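Local atomic coordinates of HNH nuclease domain-containing protein (Streptomyces coelicolor, PDB entry 5ZMO), a protein that recognises phosphorothioated DNA through its sulfur-binding domain, the piece described here, and probably cleaves nucleic acids as an HNH endonuclease in its full-length form. Residues K7-R12 against E120-L125; R29-L34 against P59-Y64; P77-V82 against R102-E107. All coordinates share one frame; numbering follows the deposited sequence.

In the fold
Contacts 2 and 3 lie inside the chain segment whose ends contact 1 joins, and they follow one another along it. Contact 3 works directly at the DNA: Trp79 of P77-V82 packs on R102-E107, which reads bases and holds a backbone phosphate. In contact 2, Val31, Leu32, Leu60 and Met61 are buried, while Arg29 on helix 28-41 reaches a modified nucleotide. The centre of contact 2 is about 16 Å from that of contact 3, and the two touch where Arg29 and Leu32 pack on Pro77, Phe78 and Leu81. Contact 1 lies farther off, about 12 Å from the nucleic acid by nearest atoms, its centre about 20 Å from that of contact 2 and about 21 Å from that of contact 3.

Contact 1. Residues K7-R12 against E120-L125; sequences KTFHRR and EDDYNL
Phe9 and Arg12, on the first turn of helix 9-14, meet Asp122 near the start of helix 120-128, and a salt bridge and the Phe9 ring share the joining. Lys7 prepares it from the loop before: its carbonyl O takes two hydrogen bonds from Arg12, from NE at 2.9 Å and a longer, more bent one from NH1 at 3.2 Å. Thr8 is the N-cap of helix 9-14, with OG1 accepting from Arg11 N at 3.0 Å. Phe9 then turns toward the partner helix. Its CG lies anti to the backbone N (chi1 179°), which sets the ring obliquely against the Asp122 carboxylate, CD1 coming to 3.4 Å from CG of Asp122. Its CB also brushes Leu125 CD2 at 4.2 Å, the apolar fringe of the contact. Arg12 completes the grip end-on: NH1 donates to Asp122 OD1 at 2.9 Å and NH2 to Asp122 OD2 at 2.8 Å, the first bond almost straight at 177°. Both oxygens use their syn lone pairs, and the guanidinium and carboxylate are nearly coplanar, a bidentate bridge away from the DNA that ties the N-terminal helix to one late in the domain. The bend at chi3 swings the group back over its own helix start, where Phe9 CA sits above one face. Two partners in its plane probably fix its rotation. Arg12 NH2 also bonds Asp85 O in the loop after helix 70-83, Phe9 and Arg12 rest on Leu86 there, and Asp122 OD2 pairs with Arg119 as well, between strand 115-117 and helix 120-128.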
loop_
_atom_site.group_PDB
_atom_site.type_symbol
_atom_site.label_atom_id
_atom_site.label_comp_id
_atom_site.label_asym_id
_atom_site.label_seq_id
_atom_site.Cartn_x
_atom_site.Cartn_y
_atom_site.Cartn_z
ATOM N N LYS A 7 4.742 -17.748 5.059
ATOM C CA LYS A 7 5.426 -17.105 3.944
ATOM C C LYS A 7 6.097 -15.825 4.418
ATOM O O LYS A 7 5.556 -15.057 5.213
ATOM C CB LYS A 7 4.463 -16.800 2.824
ATOM C CG LYS A 7 4.016 -18.001 2.006
ATOM C CD LYS A 7 3.343 -17.492 0.733
ATOM C CE LYS A 7 2.730 -18.562 -0.138
ATOM N NZ LYS A 7 3.077 -18.298 -1.565
ATOM N N THR A 8 7.290 -15.610 3.925
ATOM C CA THR A 8 8.052 -14.373 4.227
ATOM C C THR A 8 7.328 -13.149 3.689
ATOM O O THR A 8 6.546 -13.236 2.716
ATOM C CB THR A 8 9.464 -14.333 3.629
ATOM O OG1 THR A 8 9.429 -14.509 2.200
ATOM C CG2 THR A 8 10.389 -15.380 4.265
ATOM N N PHE A 9 7.660 -11.990 4.273
ATOM C CA PHE A 9 7.120 -10.724 3.727
ATOM C C PHE A 9 7.537 -10.542 2.261
ATOM O O PHE A 9 6.714 -10.238 1.379
ATOM C CB PHE A 9 7.633 -9.562 4.557
ATOM C CG PHE A 9 7.157 -8.195 4.058
ATOM C CD1 PHE A 9 5.814 -7.819 4.197
ATOM C CD2 PHE A 9 8.040 -7.300 3.471
ATOM C CE1 PHE A 9 5.392 -6.555 3.819
ATOM C CE2 PHE A 9 7.622 -6.049 3.081
ATOM C CZ PHE A 9 6.296 -5.673 3.231
ATOM N N HIS A 10 8.842 -10.731 1.969
ATOM C CA HIS A 10 9.356 -10.718 0.566
ATOM C C HIS A 10 8.528 -11.585 -0.389
ATOM O O HIS A 10 8.169 -11.127 -1.492
ATOM C CB HIS A 10 10.800 -11.196 0.511
ATOM C CG HIS A 10 11.419 -11.060 -0.851
ATOM N ND1 HIS A 10 12.045 -9.900 -1.282
ATOM C CD2 HIS A 10 11.452 -11.915 -1.888
ATOM C CE1 HIS A 10 12.496 -10.088 -2.509
ATOM N NE2 HIS A 10 12.135 -11.301 -2.904
ATOM N N ARG A 11 8.217 -12.803 0.035
ATOM C CA ARG A 11 7.416 -13.726 -0.810
ATOM C C ARG A 11 5.977 -13.243 -0.949
ATOM O O ARG A 11 5.388 -13.289 -2.055
ATOM C CB ARG A 11 7.379 -15.156 -0.252
ATOM C CG ARG A 11 6.662 -16.144 -1.181
ATOM C CD ARG A 11 7.031 -17.589 -0.853
ATOM N NE ARG A 11 8.383 -17.889 -1.334
ATOM C CZ ARG A 11 8.682 -18.218 -2.592
ATOM N NH1 ARG A 11 7.730 -18.345 -3.531
ATOM N NH2 ARG A 11 9.949 -18.438 -2.921
ATOM N N ARG A 12 5.395 -12.806 0.151
ATOM C CA ARG A 12 4.003 -12.269 0.072
ATOM C C ARG A 12 3.895 -11.076 -0.874
ATOM O O ARG A 12 2.969 -10.983 -1.658
ATOM C CB ARG A 12 3.423 -12.044 1.456
ATOM C CG ARG A 12 2.996 -13.368 2.132
ATOM C CD ARG A 12 2.439 -13.280 3.521
ATOM N NE ARG A 12 3.537 -13.111 4.521
ATOM C CZ ARG A 12 3.837 -12.005 5.174
ATOM N NH1 ARG A 12 4.849 -12.010 6.087
ATOM N NH2 ARG A 12 3.122 -10.893 5.043
ATOM N N GLU A 120 1.884 -6.723 12.213
ATOM C CA GLU A 120 2.901 -6.341 13.221
ATOM C C GLU A 120 4.259 -6.967 12.923
ATOM O O GLU A 120 5.309 -6.289 13.040
ATOM C CB GLU A 120 2.483 -6.657 14.689
ATOM C CG GLU A 120 3.496 -6.096 15.697
ATOM C CD GLU A 120 3.259 -6.472 17.157
ATOM O OE1 GLU A 120 2.073 -6.731 17.518
ATOM O OE2 GLU A 120 4.281 -6.509 17.928
ATOM N N ASP A 121 4.260 -8.244 12.616
ATOM C CA ASP A 121 5.525 -8.955 12.322
ATOM C C ASP A 121 6.259 -8.348 11.128
ATOM O O ASP A 121 7.454 -8.133 11.155
ATOM C CB ASP A 121 5.292 -10.452 12.139
ATOM C CG ASP A 121 4.263 -10.817 11.035
ATOM O OD1 ASP A 121 3.638 -9.939 10.401
ATOM O OD2 ASP A 121 4.092 -12.038 10.774
ATOM N N ASP A 122 5.519 -7.986 10.090
ATOM C CA ASP A 122 6.123 -7.295 8.935
ATOM C C ASP A 122 6.651 -5.913 9.277
ATOM O O ASP A 122 7.765 -5.567 8.865
ATOM C CB ASP A 122 5.144 -7.253 7.762
ATOM C CG ASP A 122 4.703 -8.602 7.330
ATOM O OD1 ASP A 122 5.523 -9.569 7.427
ATOM O OD2 ASP A 122 3.559 -8.714 6.741
ATOM N N TYR A 123 5.840 -5.089 9.943
ATOM C CA TYR A 123 6.255 -3.771 10.350
ATOM C C TYR A 123 7.528 -3.872 11.225
ATOM O O TYR A 123 8.502 -3.084 11.037
ATOM C CB TYR A 123 5.136 -3.095 11.144
ATOM C CG TYR A 123 5.437 -1.742 11.696
ATOM C CD1 TYR A 123 5.207 -0.619 10.962
ATOM C CD2 TYR A 123 5.896 -1.577 12.995
ATOM C CE1 TYR A 123 5.424 0.679 11.461
ATOM C CE2 TYR A 123 6.202 -0.313 13.490
ATOM C CZ TYR A 123 5.955 0.828 12.735
ATOM O OH TYR A 123 6.218 2.145 13.181
ATOM N N ASN A 124 7.478 -4.764 12.212
ATOM C CA ASN A 124 8.695 -4.948 13.084
ATOM C C ASN A 124 9.912 -5.384 12.274
ATOM O O ASN A 124 11.023 -4.924 12.584
ATOM C CB ASN A 124 8.492 -5.852 14.275
ATOM C CG ASN A 124 7.450 -5.326 15.257
ATOM O OD1 ASN A 124 6.795 -6.119 15.951
ATOM N ND2 ASN A 124 7.254 -4.040 15.281
ATOM N N LEU A 125 9.753 -6.276 11.278
ATOM C CA LEU A 125 10.879 -6.659 10.406
ATOM C C LEU A 125 11.470 -5.447 9.653
ATOM O O LEU A 125 12.686 -5.251 9.618
ATOM C CB LEU A 125 10.464 -7.751 9.396
ATOM C CG LEU A 125 11.415 -8.058 8.258
ATOM C CD1 LEU A 125 12.681 -8.672 8.807
ATOM C CD2 LEU A 125 10.777 -8.981 7.261
#

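Contact 2. Residues R29-L34 against P59-Y64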
loop_
_atom_site.group_PDB
_atom_site.type_symbol
_atom_site.label_atom_id
_atom_site.label_comp_id
_atom_site.label_asym_id
_atom_site.label_seq_id
_atom_site.Cartn_x
_atom_site.Cartn_y
_atom_site.Cartn_z
ATOM N N ARG A 29 -1.993 -1.622 -5.659
ATOM C CA ARG A 29 -1.337 -2.360 -4.585
ATOM C C ARG A 29 0.123 -2.030 -4.454
ATOM O O ARG A 29 0.572 -1.816 -3.324
ATOM C CB ARG A 29 -1.671 -3.870 -4.660
ATOM C CG ARG A 29 -3.047 -4.141 -4.062
ATOM C CD ARG A 29 -3.377 -5.634 -4.192
ATOM N NE ARG A 29 -3.808 -5.977 -5.527
ATOM C CZ ARG A 29 -3.845 -7.249 -5.999
ATOM N NH1 ARG A 29 -4.227 -7.491 -7.241
ATOM N NH2 ARG A 29 -3.443 -8.268 -5.250
ATOM N N PRO A 30 0.892 -1.998 -5.578
ATOM C CA PRO A 30 2.253 -1.569 -5.535
ATOM C C PRO A 30 2.465 -0.191 -4.913
ATOM O O PRO A 30 3.414 -0.045 -4.078
ATOM C CB PRO A 30 2.696 -1.614 -7.019
ATOM C CG PRO A 30 1.861 -2.802 -7.543
ATOM C CD PRO A 30 0.570 -2.631 -6.879
ATOM N N VAL A 31 1.594 0.731 -5.235
ATOM C CA VAL A 31 1.735 2.107 -4.654
ATOM C C VAL A 31 1.466 2.082 -3.122
ATOM O O VAL A 31 2.226 2.631 -2.350
ATOM C CB VAL A 31 0.837 3.109 -5.369
ATOM C CG1 VAL A 31 0.641 4.416 -4.577
ATOM C CG2 VAL A 31 1.369 3.385 -6.752
ATOM N N LEU A 32 0.394 1.471 -2.676
ATOM C CA LEU A 32 0.134 1.405 -1.250
ATOM C C LEU A 32 1.193 0.667 -0.479
ATOM O O LEU A 32 1.645 1.161 0.642
ATOM C CB LEU A 32 -1.271 0.866 -0.989
ATOM C CG LEU A 32 -1.714 0.946 0.463
ATOM C CD1 LEU A 32 -1.667 2.321 1.019
ATOM C CD2 LEU A 32 -3.126 0.379 0.573
ATOM N N LEU A 33 1.672 -0.472 -1.033
ATOM C CA LEU A 33 2.787 -1.188 -0.374
ATOM C C LEU A 33 4.045 -0.338 -0.285
ATOM O O LEU A 33 4.696 -0.312 0.768
ATOM C CB LEU A 33 3.163 -2.513 -1.056
ATOM C CG LEU A 33 2.079 -3.557 -0.840
ATOM C CD1 LEU A 33 2.243 -4.685 -1.854
ATOM C CD2 LEU A 33 2.088 -4.088 0.536
ATOM N N LEU A 34 4.459 0.265 -1.397
ATOM C CA LEU A 34 5.669 1.164 -1.315
ATOM C C LEU A 34 5.545 2.291 -0.292
ATOM O O LEU A 34 6.504 2.604 0.464
ATOM C CB LEU A 34 5.984 1.722 -2.699
ATOM C CG LEU A 34 6.718 0.840 -3.696
ATOM C CD1 LEU A 34 6.755 1.527 -5.055
ATOM C CD2 LEU A 34 8.132 0.620 -3.226
ATOM N N PRO A 59 -2.668 11.480 -3.839
ATOM C CA PRO A 59 -1.886 12.179 -4.855
ATOM C C PRO A 59 -0.741 11.369 -5.449
ATOM O O PRO A 59 -0.396 11.608 -6.600
ATOM C CB PRO A 59 -1.203 13.353 -4.075
ATOM C CG PRO A 59 -1.642 13.265 -2.686
ATOM C CD PRO A 59 -2.569 12.102 -2.487
ATOM N N LEU A 60 -0.190 10.415 -4.700
ATOM C CA LEU A 60 0.786 9.448 -5.280
ATOM C C LEU A 60 0.173 8.479 -6.287
ATOM O O LEU A 60 0.804 8.105 -7.296
ATOM C CB LEU A 60 1.518 8.657 -4.210
ATOM C CG LEU A 60 2.128 9.428 -3.076
ATOM C CD1 LEU A 60 2.616 8.501 -1.953
ATOM C CD2 LEU A 60 3.310 10.295 -3.602
ATOM N N MET A 61 -1.033 8.044 -5.980
ATOM C CA MET A 61 -1.862 7.208 -6.881
ATOM C C MET A 61 -2.070 7.938 -8.221
ATOM O O MET A 61 -1.944 7.341 -9.330
ATOM C CB MET A 61 -3.213 6.947 -6.207
ATOM C CG MET A 61 -3.904 5.621 -6.359
ATOM S SD MET A 61 -2.875 4.190 -6.194
ATOM C CE MET A 61 -2.981 3.672 -4.490
ATOM N N GLU A 62 -2.399 9.226 -8.160
ATOM C CA GLU A 62 -2.547 10.037 -9.364
ATOM C C GLU A 62 -1.246 10.281 -10.109
ATOM O O GLU A 62 -1.187 10.125 -11.348
ATOM C CB GLU A 62 -3.237 11.373 -8.987
ATOM C CG GLU A 62 -4.649 11.218 -8.532
ATOM C CD GLU A 62 -5.155 12.342 -7.625
ATOM O OE1 GLU A 62 -6.385 12.291 -7.377
ATOM O OE2 GLU A 62 -4.316 13.225 -7.248
ATOM N N LYS A 63 -0.204 10.705 -9.399
ATOM C CA LYS A 63 1.038 11.034 -10.053
ATOM C C LYS A 63 1.789 9.794 -10.588
ATOM O O LYS A 63 2.150 9.727 -11.768
ATOM C CB LYS A 63 1.905 11.857 -9.081
ATOM C CG LYS A 63 3.218 12.262 -9.688
ATOM C CD LYS A 63 3.950 13.282 -8.846
ATOM C CE LYS A 63 5.197 13.683 -9.604
ATOM N NZ LYS A 63 5.825 14.825 -8.926
ATOM N N TYR A 64 2.009 8.799 -9.733
ATOM C CA TYR A 64 2.860 7.625 -10.079
ATOM C C TYR A 64 2.059 6.394 -10.523
ATOM O O TYR A 64 2.556 5.545 -11.237
ATOM C CB TYR A 64 3.732 7.259 -8.930
ATOM C CG TYR A 64 4.641 8.367 -8.575
ATOM C CD1 TYR A 64 5.719 8.700 -9.386
ATOM C CD2 TYR A 64 4.383 9.169 -7.518
ATOM C CE1 TYR A 64 6.555 9.811 -9.070
ATOM C CE2 TYR A 64 5.164 10.242 -7.212
ATOM C CZ TYR A 64 6.279 10.558 -7.981
ATOM O OH TYR A 64 7.018 11.677 -7.596
#
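This is a wholly apolar helix-to-helix contact in the interior of the domain, Val31 of helix 28-41 meeting Met61 and Leu60 near the end of helix 50-63. The local axes pass 10.1 Å apart at 134°, so the helices run roughly against each other but well off antiparallel, and no hydrogen bond crosses between them. Val31 points toward helix 50-63. With CG1 anti to the backbone N (chi1 164°), that methyl reaches Met61 CE at 3.7 Å and Met61 SD at 3.9 Å, while Val31 CB lies 4.0 Å from the same sulfur. Met61 leaves its helix off to one side and gets there by bending at chi2 and chi3, which carries its thioether across the valine. In the sulfur-binding domain, helix 28-41 is enclosed on several sides: Leu32 packs on helix 70-83, Leu33 and Leu34 on helix 130-144, and Val31 also touches Val57 one turn earlier on helix 50-63. With an alanine at Met61 in place of the thioether, a gap is likely to open beside Val31, whose CB and CG1 would lose their nearest neighbour on P59-Y64. Leu60 adds a lighter touch, its CB 4.3 Å from Val31 CG1. Beyond it, Tyr64 turns its ring end away and hydrogen-bonds Asp155 through OH.

Contact 3. Residues P77-V82 against R102-E107. With PO4 (phosphate ion), chain E; nucleotides of chain C; nucleotides of chain B.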
loop_
_atom_site.group_PDB
_atom_site.type_symbol
_atom_site.label_atom_id
_atom_site.label_comp_id
_atom_site.label_asym_id
_atom_site.label_seq_id
_atom_site.Cartn_x
_atom_site.Cartn_y
_atom_site.Cartn_z
ATOM N N PRO A 77 -6.894 -1.012 -2.869
ATOM C CA PRO A 77 -5.793 -1.776 -2.181
ATOM C C PRO A 77 -5.907 -1.703 -0.660
ATOM O O PRO A 77 -5.454 -2.610 0.016
ATOM C CB PRO A 77 -4.504 -1.104 -2.681
ATOM C CG PRO A 77 -4.959 0.280 -3.058
ATOM C CD PRO A 77 -6.372 0.127 -3.643
ATOM N N PHE A 78 -6.497 -0.633 -0.136
ATOM C CA PHE A 78 -6.697 -0.446 1.309
ATOM C C PHE A 78 -7.442 -1.607 1.907
ATOM O O PHE A 78 -7.209 -1.975 3.051
ATOM C CB PHE A 78 -7.401 0.864 1.570
ATOM C CG PHE A 78 -7.500 1.241 2.999
ATOM C CD1 PHE A 78 -6.446 1.905 3.618
ATOM C CD2 PHE A 78 -8.632 0.934 3.732
ATOM C CE1 PHE A 78 -6.559 2.298 4.944
ATOM C CE2 PHE A 78 -8.744 1.296 5.039
ATOM C CZ PHE A 78 -7.676 1.976 5.669
ATOM N N TRP A 79 -8.338 -2.174 1.117
ATOM C CA TRP A 79 -9.028 -3.422 1.478
ATOM C C TRP A 79 -8.462 -4.691 0.922
ATOM O O TRP A 79 -8.277 -5.670 1.657
ATOM C CB TRP A 79 -10.487 -3.295 0.979
ATOM C CG TRP A 79 -11.396 -4.448 1.453
ATOM C CD1 TRP A 79 -11.935 -5.422 0.649
ATOM C CD2 TRP A 79 -11.954 -4.637 2.738
ATOM N NE1 TRP A 79 -12.693 -6.272 1.401
ATOM C CE2 TRP A 79 -12.782 -5.796 2.664
ATOM C CE3 TRP A 79 -11.831 -3.985 3.949
ATOM C CZ2 TRP A 79 -13.449 -6.289 3.754
ATOM C CZ3 TRP A 79 -12.520 -4.487 5.048
ATOM C CH2 TRP A 79 -13.311 -5.618 4.927
ATOM N N ALA A 80 -8.071 -4.689 -0.344
ATOM C CA ALA A 80 -7.631 -5.894 -1.048
ATOM C C ALA A 80 -6.343 -6.473 -0.542
ATOM O O ALA A 80 -6.148 -7.669 -0.617
ATOM C CB ALA A 80 -7.508 -5.658 -2.518
ATOM N N LEU A 81 -5.440 -5.634 -0.040
ATOM C CA LEU A 81 -4.234 -6.163 0.581
ATOM C C LEU A 81 -4.453 -7.109 1.812
ATOM O O LEU A 81 -3.567 -7.934 2.167
ATOM C CB LEU A 81 -3.328 -5.012 0.980
ATOM C CG LEU A 81 -2.187 -4.442 0.135
ATOM C CD1 LEU A 81 -1.615 -5.251 -1.014
ATOM C CD2 LEU A 81 -2.108 -2.973 0.014
ATOM N N VAL A 82 -5.565 -6.983 2.515
ATOM C CA VAL A 82 -5.937 -7.941 3.604
ATOM C C VAL A 82 -5.907 -9.350 3.055
ATOM O O VAL A 82 -5.192 -10.293 3.588
ATOM C CB VAL A 82 -7.307 -7.577 4.262
ATOM C CG1 VAL A 82 -7.748 -8.649 5.284
ATOM C CG2 VAL A 82 -7.212 -6.217 4.921
ATOM N N ARG A 102 -17.338 -7.665 -2.154
ATOM C CA ARG A 102 -16.013 -7.393 -2.681
ATOM C C ARG A 102 -15.249 -6.334 -1.862
ATOM O O ARG A 102 -14.001 -6.402 -1.741
ATOM C CB ARG A 102 -16.103 -6.918 -4.122
ATOM C CG ARG A 102 -16.276 -8.019 -5.117
ATOM C CD ARG A 102 -16.367 -7.390 -6.448
ATOM N NE ARG A 102 -16.498 -8.304 -7.543
ATOM C CZ ARG A 102 -17.664 -8.865 -7.927
ATOM N NH1 ARG A 102 -18.761 -8.730 -7.208
ATOM N NH2 ARG A 102 -17.731 -9.609 -9.032
ATOM N N ARG A 103 -15.976 -5.337 -1.360
ATOM C CA ARG A 103 -15.335 -4.129 -0.748
ATOM C C ARG A 103 -16.290 -3.357 0.145
ATOM O O ARG A 103 -17.507 -3.405 -0.043
ATOM C CB ARG A 103 -14.814 -3.197 -1.878
ATOM C CG ARG A 103 -15.956 -2.489 -2.656
ATOM C CD ARG A 103 -15.591 -1.795 -3.962
ATOM N NE ARG A 103 -15.604 -2.724 -5.042
ATOM C CZ ARG A 103 -16.497 -2.823 -6.002
ATOM N NH1 ARG A 103 -17.534 -1.991 -6.171
ATOM N NH2 ARG A 103 -16.295 -3.760 -6.858
ATOM N N PRO A 104 -15.762 -2.599 1.095
ATOM C CA PRO A 104 -16.518 -1.645 1.803
ATOM C C PRO A 104 -16.898 -0.446 0.931
ATOM O O PRO A 104 -16.189 -0.057 -0.021
ATOM C CB PRO A 104 -15.557 -1.175 2.909
ATOM C CG PRO A 104 -14.188 -1.384 2.335
ATOM C CD PRO A 104 -14.313 -2.563 1.452
ATOM N N THR A 105 -18.041 0.130 1.253
ATOM C CA THR A 105 -18.452 1.369 0.559
ATOM C C THR A 105 -17.498 2.464 0.989
ATOM O O THR A 105 -17.034 2.492 2.139
ATOM C CB THR A 105 -19.863 1.843 0.924
ATOM O OG1 THR A 105 -19.929 2.034 2.346
ATOM C CG2 THR A 105 -20.943 0.810 0.518
ATOM N N LEU A 106 -17.249 3.399 0.061
ATOM C CA LEU A 106 -16.511 4.603 0.420
ATOM C C LEU A 106 -17.224 5.352 1.549
ATOM O O LEU A 106 -16.575 5.928 2.432
ATOM C CB LEU A 106 -16.315 5.526 -0.782
ATOM C CG LEU A 106 -15.488 6.786 -0.541
ATOM C CD1 LEU A 106 -14.119 6.370 -0.062
ATOM C CD2 LEU A 106 -15.224 7.541 -1.826
ATOM N N GLU A 107 -18.565 5.340 1.537
ATOM C CA GLU A 107 -19.303 6.047 2.601
ATOM C C GLU A 107 -19.002 5.483 4.020
ATOM O O GLU A 107 -18.813 6.255 4.996
ATOM C CB GLU A 107 -20.789 5.994 2.328
ATOM C CG GLU A 107 -21.675 6.462 3.486
ATOM C CD GLU A 107 -23.102 6.010 3.298
ATOM O OE1 GLU A 107 -23.507 5.002 3.932
ATOM O OE2 GLU A 107 -23.801 6.643 2.479
HETATM P P PO4 E . -19.856 -12.511 -9.196
HETATM O O1 PO4 E . -19.563 -12.521 -7.697
HETATM O O2 PO4 E . -21.202 -13.150 -9.429
HETATM O O3 PO4 E . -19.939 -11.082 -9.695
HETATM O O4 PO4 E . -18.770 -13.290 -9.961
ATOM P P DC C 2 -19.898 3.843 -2.397
ATOM O OP1 DC C 2 -19.965 4.841 -1.277
ATOM O OP2 DC C 2 -18.736 2.977 -2.453
ATOM O "O5'" DC C 2 -21.248 2.998 -2.656
ATOM C "C5'" DC C 2 -22.581 3.614 -2.625
ATOM C "C4'" DC C 2 -23.681 2.841 -3.340
ATOM O "O4'" DC C 2 -23.804 3.174 -4.751
ATOM C "C3'" DC C 2 -23.670 1.317 -3.296
ATOM O "O3'" DC C 2 -25.007 0.804 -3.320
ATOM C "C2'" DC C 2 -23.101 0.927 -4.648
ATOM C "C1'" DC C 2 -23.607 2.013 -5.583
ATOM N N1 DC C 2 -22.632 2.398 -6.625
ATOM C C2 DC C 2 -22.934 2.286 -7.996
ATOM O O2 DC C 2 -24.003 1.738 -8.348
ATOM N N3 DC C 2 -22.036 2.747 -8.903
ATOM C C4 DC C 2 -20.910 3.346 -8.485
ATOM N N4 DC C 2 -20.046 3.782 -9.400
ATOM C C5 DC C 2 -20.588 3.468 -7.105
ATOM C C6 DC C 2 -21.472 3.000 -6.220
ATOM P P DG B 3 -9.689 -9.025 -4.264
ATOM O OP1 DG B 3 -8.670 -9.911 -3.677
ATOM O OP2 DG B 3 -10.775 -8.494 -3.442
ATOM O "O5'" DG B 3 -8.875 -7.865 -4.975
ATOM C "C5'" DG B 3 -7.785 -8.135 -5.918
ATOM C "C4'" DG B 3 -7.913 -7.188 -7.091
ATOM O "O4'" DG B 3 -9.034 -7.586 -7.925
ATOM C "C3'" DG B 3 -8.216 -5.731 -6.706
ATOM O "O3'" DG B 3 -7.702 -4.896 -7.745
ATOM C "C2'" DG B 3 -9.727 -5.652 -6.828
ATOM C "C1'" DG B 3 -9.938 -6.474 -8.076
ATOM N N9 DG B 3 -11.285 -7.011 -8.268
ATOM C C8 DG B 3 -12.179 -7.405 -7.306
ATOM N N7 DG B 3 -13.283 -7.904 -7.809
ATOM C C5 DG B 3 -13.098 -7.843 -9.181
ATOM C C6 DG B 3 -13.973 -8.203 -10.246
ATOM O O6 DG B 3 -15.090 -8.728 -10.173
ATOM N N1 DG B 3 -13.392 -7.972 -11.486
ATOM C C2 DG B 3 -12.154 -7.398 -11.683
ATOM N N2 DG B 3 -11.743 -7.287 -12.954
ATOM N N3 DG B 3 -11.328 -7.073 -10.700
ATOM C C4 DG B 3 -11.870 -7.302 -9.486
ATOM P P DC C 5 -24.398 -7.635 -14.302
ATOM O OP1 DC C 5 -25.197 -7.673 -15.571
ATOM O OP2 DC C 5 -24.156 -8.853 -13.540
ATOM O "O5'" DC C 5 -23.009 -7.011 -14.777
ATOM C "C5'" DC C 5 -22.952 -5.723 -15.381
ATOM C "C4'" DC C 5 -21.602 -5.539 -16.027
ATOM O "O4'" DC C 5 -20.607 -5.260 -15.012
ATOM C "C3'" DC C 5 -21.090 -6.751 -16.801
ATOM O "O3'" DC C 5 -20.579 -6.219 -18.008
ATOM C "C2'" DC C 5 -20.051 -7.369 -15.871
ATOM C "C1'" DC C 5 -19.512 -6.177 -15.095
ATOM N N1 DC C 5 -19.072 -6.417 -13.712
ATOM C C2 DC C 5 -17.826 -5.930 -13.298
ATOM O O2 DC C 5 -17.026 -5.529 -14.149
ATOM N N3 DC C 5 -17.481 -6.042 -12.004
ATOM C C4 DC C 5 -18.358 -6.505 -11.115
ATOM N N4 DC C 5 -17.993 -6.539 -9.836
ATOM C C5 DC C 5 -19.646 -6.979 -11.505
ATOM C C6 DC C 5 -19.968 -6.884 -12.792
#
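Part of the DNA-reading surface of the sulfur-binding domain includes a classic beta bulge, in which Arg102 and Arg103 both face Thr98 of the neighbouring strand. From helix 70-83, Trp79 packs against it. Its CG stands anti to the backbone N (chi1 -172°), which sends the indole toward the bulge, and Pro104 CD settles over the face of its five-membered ring, a CH-pi contact of 3.5 Å to the centroid. Arg103 CA makes a second, looser one at 4.2 Å. Arg102 O lies near Trp79 CD1 and NE1, but the angle at NE1 is too poor for a hydrogen bond. Arg102 stretches out from CG to NE and takes the major-groove edge of a guanine: NE and NH2 each donate to O6 of DG3 of chain B at 3.0 Å, and NE has a weak bond to its N7. Arg102 NH2 also holds O3 of a phosphate ion, probably from the crystallisation liquor, at 2.7 Å, while its NH1 is tied to Ser99 O. Arg103 hydrogen-bonds O6 of a modified base through NH2. Further along, Thr105 is the N-cap of helix 106-112, its OG1 taken by Ser108 N, and the first helical amides grip one DNA phosphate: Leu106 N donates to OP2 of DC2 of chain C at 3.0 Å and Glu107 N to OP1 of the same DC2 at 3.2 Å. Over the centre of the Arg102 guanidinium face sits N4 of DC5 of chain C, 3.0 Å from CZ.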